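Local coordinates for protein probable endoglucanase (Gluconacetobacter xylinus, PDB 1WZZ) that hydrolyses internal beta-1,4-glucosidic linkages in carboxymethyl-cellulose, as an endoglucanase of glycoside hydrolase family 8, at residues 70-73 with 74-78; 122-125 with 126-129. All coordinates share one frame; numbering follows the deposited sequence.

Contact 1: 70-73 with 74-78; sequences MWMW and ARTNL
Arg-75 runs over one face of the Trp-71 indole, one helical turn further on. Its CB sits 4.0 Å from the centroid of the six-membered ring of Trp-71, a CH-pi contact. NE lies above the ring atoms CE2 and CZ2. The chain bends at chi3 (-19°), which brings NH1 back to 3.7 Å from Trp-71 NE1. CZ makes a cation-pi contact with the five-membered ring, but the guanidinium stands steeply on the indole, planes 78° apart. NH1 also meets Met-72 CA, and NH2 reaches Met-72 CG.

Trp-73 pairs differently with Asn-77, also one turn on. The Asn-77 amide stacks on its indole, planes 25° apart, and Asn-77 CB lies over the six-membered ring. Asn-77 ND2 donates to Trp-73 O at 3.0 Å, which fixes the amide's rotation. Leu-78 CD1, at i+5, packs on Trp-73 CZ3 at 3.8 Å. An alanine in place of Trp-73 would probably leave the Asn-77 amide and the Leu-78 methyl without their packing surface.

Met-72 O accepts from Thr-76 N and, at 2.9 Å, from Thr-76 OG1, on opposite faces of its plane. Most contacts are i to i+4, in the last turns of helix 64-77, part of the (alpha/alpha)6 barrel of family 8.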
# COMPACT_ATOMS: atom_id res chain seq x y z
N MSE A 70 -3.98 -6.96 17.17
CA MSE A 70 -3.56 -5.81 16.38
C MSE A 70 -4.70 -4.85 16.09
O MSE A 70 -4.49 -3.64 16.05
CB MSE A 70 -2.91 -6.24 15.06
CG MSE A 70 -1.60 -6.97 15.29
SE MSE A 70 -0.76 -7.45 13.58
CE MSE A 70 -1.86 -8.92 13.25
N TRP A 71 -5.88 -5.38 15.85
CA TRP A 71 -7.02 -4.51 15.57
C TRP A 71 -7.43 -3.76 16.83
O TRP A 71 -7.68 -2.54 16.81
CB TRP A 71 -8.18 -5.34 15.02
CG TRP A 71 -9.47 -4.61 14.87
CD1 TRP A 71 -10.70 -5.10 15.17
CD2 TRP A 71 -9.69 -3.27 14.35
NE1 TRP A 71 -11.68 -4.17 14.89
CE2 TRP A 71 -11.09 -3.04 14.38
CE3 TRP A 71 -8.85 -2.25 13.86
CZ2 TRP A 71 -11.67 -1.83 13.96
CZ3 TRP A 71 -9.43 -1.04 13.44
CH2 TRP A 71 -10.83 -0.85 13.50
N MSE A 72 -7.51 -4.47 17.94
CA MSE A 72 -7.84 -3.74 19.17
C MSE A 72 -6.81 -2.63 19.41
O MSE A 72 -7.18 -1.52 19.80
CB MSE A 72 -7.89 -4.70 20.37
CG MSE A 72 -8.17 -3.97 21.67
SE MSE A 72 -8.45 -5.26 23.09
CE MSE A 72 -6.61 -5.56 23.57
N TRP A 73 -5.52 -2.89 19.17
CA TRP A 73 -4.50 -1.86 19.38
C TRP A 73 -4.70 -0.69 18.41
O TRP A 73 -4.63 0.49 18.81
CB TRP A 73 -3.08 -2.42 19.21
CG TRP A 73 -2.02 -1.42 19.64
CD1 TRP A 73 -1.48 -1.30 20.90
CD2 TRP A 73 -1.46 -0.35 18.87
NE1 TRP A 73 -0.63 -0.22 20.95
CE2 TRP A 73 -0.60 0.38 19.72
CE3 TRP A 73 -1.61 0.07 17.54
CZ2 TRP A 73 0.10 1.50 19.29
CZ3 TRP A 73 -0.90 1.19 17.12
CH2 TRP A 73 -0.06 1.89 17.99
N ALA A 74 -4.93 -0.99 17.14
CA ALA A 74 -5.14 0.08 16.17
C ALA A 74 -6.38 0.92 16.48
O ALA A 74 -6.33 2.16 16.39
CB ALA A 74 -5.23 -0.50 14.74
N ARG A 75 -7.47 0.27 16.85
CA ARG A 75 -8.71 0.99 17.13
C ARG A 75 -8.56 1.87 18.36
O ARG A 75 -8.96 3.05 18.33
CB ARG A 75 -9.89 0.03 17.36
CG ARG A 75 -11.23 0.79 17.48
CD ARG A 75 -12.38 -0.08 17.99
NE ARG A 75 -12.13 -1.50 17.84
CZ ARG A 75 -11.54 -2.26 18.77
NH1 ARG A 75 -11.35 -3.55 18.55
NH2 ARG A 75 -11.17 -1.73 19.93
N THR A 76 -7.96 1.32 19.41
CA THR A 76 -7.79 2.09 20.64
C THR A 76 -6.75 3.20 20.58
O THR A 76 -6.95 4.27 21.16
CB THR A 76 -7.47 1.15 21.87
OG1 THR A 76 -6.21 0.50 21.71
CG2 THR A 76 -8.50 0.10 22.00
N ASN A 77 -5.67 2.99 19.84
CA ASN A 77 -4.59 3.96 19.80
C ASN A 77 -4.50 4.88 18.59
O ASN A 77 -3.92 5.96 18.70
CB ASN A 77 -3.25 3.24 19.92
CG ASN A 77 -3.07 2.59 21.26
OD1 ASN A 77 -2.72 3.27 22.25
ND2 ASN A 77 -3.33 1.29 21.34
N LEU A 78 -5.02 4.46 17.44
CA LEU A 78 -4.94 5.29 16.24
C LEU A 78 -6.26 5.74 15.62
O LEU A 78 -6.31 6.80 14.98
CB LEU A 78 -4.13 4.57 15.13
CG LEU A 78 -2.67 4.21 15.46
CD1 LEU A 78 -2.07 3.41 14.26
CD2 LEU A 78 -1.86 5.48 15.74

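Contact 2: 122-125 with 126-129; sequences FQRP and DYIQ
The guanidinium of Arg-124 lies over one face of the Tyr-127 ring, and its edge is turned to the carboxylate of Asp-126. Ring and guanidinium planes are 24° apart, with centres separated by 4.2 Å. The stack is off-centre, so the guanidinium reaches toward the hydroxyl end of the tyrosine. Arg-124 CB and CG lie along the CD1-CE1 side of the ring, with CB 3.4 Å from Tyr-127 CD1, while NH1 is near CE2 and CZ. Bends at chi2 (-76°) and chi3 fold the chain back over the ring.

The carboxylate and guanidinium are nearly coplanar. Arg-124 NE donates to Asp-126 OD1 at 2.8 Å, and Arg-124 NH1 to Asp-126 OD2 at 2.9 Å. Both bonds are almost straight, and both oxygens use syn lone pairs. Arg-124 NH2 makes a weak bond to Gln-68 on helix 64-77.

Arg-124 is the N-cap residue of helix 125-142, just after the Schellman motif that ends helix 105-122. Its O receives weak bonds from Tyr-127 N and Ile-128 N.

The side-on salt bridge fixes the turn of the guanidinium, consistent with its flat cation-pi stack on the tyrosine. In the first turn, Asp-126 would probably also interact favourably with the helix dipole.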
# COMPACT_ATOMS: atom_id res chain seq x y z
N PHE A 122 -13.19 -15.37 9.33
CA PHE A 122 -13.50 -15.75 10.71
C PHE A 122 -14.99 -15.67 11.06
O PHE A 122 -15.34 -15.89 12.22
CB PHE A 122 -12.69 -14.86 11.67
CG PHE A 122 -11.19 -14.91 11.42
CD1 PHE A 122 -10.53 -16.12 11.38
CD2 PHE A 122 -10.46 -13.73 11.28
CE1 PHE A 122 -9.14 -16.17 11.19
CE2 PHE A 122 -9.05 -13.75 11.09
CZ PHE A 122 -8.41 -14.97 11.05
N GLN A 123 -15.84 -15.34 10.08
CA GLN A 123 -17.30 -15.22 10.28
C GLN A 123 -17.58 -14.24 11.41
O GLN A 123 -18.28 -14.55 12.40
CB GLN A 123 -17.90 -16.59 10.59
CG GLN A 123 -17.78 -17.55 9.41
CD GLN A 123 -18.37 -18.93 9.70
OE1 GLN A 123 -18.61 -19.72 8.79
NE2 GLN A 123 -18.59 -19.23 10.98
N ARG A 124 -17.02 -13.04 11.26
CA ARG A 124 -17.15 -11.99 12.24
C ARG A 124 -17.86 -10.81 11.59
O ARG A 124 -17.24 -9.96 10.95
CB ARG A 124 -15.76 -11.55 12.72
CG ARG A 124 -15.07 -12.52 13.66
CD ARG A 124 -15.67 -12.43 15.05
NE ARG A 124 -15.49 -11.12 15.66
CZ ARG A 124 -14.61 -10.83 16.61
NH1 ARG A 124 -14.52 -9.60 17.10
NH2 ARG A 124 -13.81 -11.78 17.08
N PRO A 125 -19.18 -10.71 11.77
CA PRO A 125 -19.91 -9.59 11.17
C PRO A 125 -19.51 -8.21 11.65
O PRO A 125 -19.70 -7.21 10.93
CB PRO A 125 -21.39 -9.94 11.44
CG PRO A 125 -21.30 -10.74 12.72
CD PRO A 125 -20.10 -11.62 12.49
N ASP A 126 -18.98 -8.11 12.87
CA ASP A 126 -18.55 -6.83 13.37
C ASP A 126 -17.36 -6.33 12.53
O ASP A 126 -17.25 -5.14 12.29
CB ASP A 126 -18.18 -6.91 14.87
CG ASP A 126 -17.11 -7.95 15.16
OD1 ASP A 126 -17.24 -9.10 14.69
OD2 ASP A 126 -16.15 -7.60 15.87
N TYR A 127 -16.47 -7.24 12.10
CA TYR A 127 -15.33 -6.80 11.27
C TYR A 127 -15.81 -6.28 9.91
O TYR A 127 -15.24 -5.32 9.36
CB TYR A 127 -14.36 -7.99 11.04
CG TYR A 127 -13.60 -8.43 12.27
CD1 TYR A 127 -12.92 -9.65 12.26
CD2 TYR A 127 -13.51 -7.63 13.40
CE1 TYR A 127 -12.17 -10.06 13.34
CE2 TYR A 127 -12.76 -8.04 14.51
CZ TYR A 127 -12.09 -9.26 14.47
OH TYR A 127 -11.34 -9.67 15.57
N ILE A 128 -16.85 -6.90 9.36
CA ILE A 128 -17.40 -6.42 8.10
C ILE A 128 -17.93 -5.00 8.32
O ILE A 128 -17.70 -4.10 7.50
CB ILE A 128 -18.52 -7.36 7.60
CG1 ILE A 128 -17.94 -8.74 7.28
CG2 ILE A 128 -19.21 -6.78 6.33
CD1 ILE A 128 -16.85 -8.73 6.24
N GLN A 129 -18.67 -4.79 9.41
CA GLN A 129 -19.18 -3.45 9.71
C GLN A 129 -18.04 -2.45 9.88
O GLN A 129 -18.14 -1.29 9.41
CB GLN A 129 -20.00 -3.51 11.00
CG GLN A 129 -21.27 -4.27 10.81
CD GLN A 129 -22.04 -4.37 12.09
OE1 GLN A 129 -21.48 -4.21 13.17
NE2 GLN A 129 -23.35 -4.65 11.98

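Overall arrangement
Contact 1 closes helix 64-77, and contact 2 opens helix 125-142. Their centres are about 16 Å apart, yet they touch: Trp-71 CD1 meets Tyr-127 CE2 at 3.7 Å, with the ring planes nearly perpendicular. The rings thus each carry an arginine and pack together. Trp-71 NE1 adds a weak hydrogen bond to Asp-130. Contact 1 is nearer the catalytic residues: the Leu-78 side chain is about 8 Å from that of Glu-49, the proton donor by similarity, and about 11 Å from that of Asp-106, the predicted nucleophile. The Trp-73 side chain is about 5 Å from a bound sulfate, probably from the crystallisation liquor. Contact 2 lies away from these sites, at the surface.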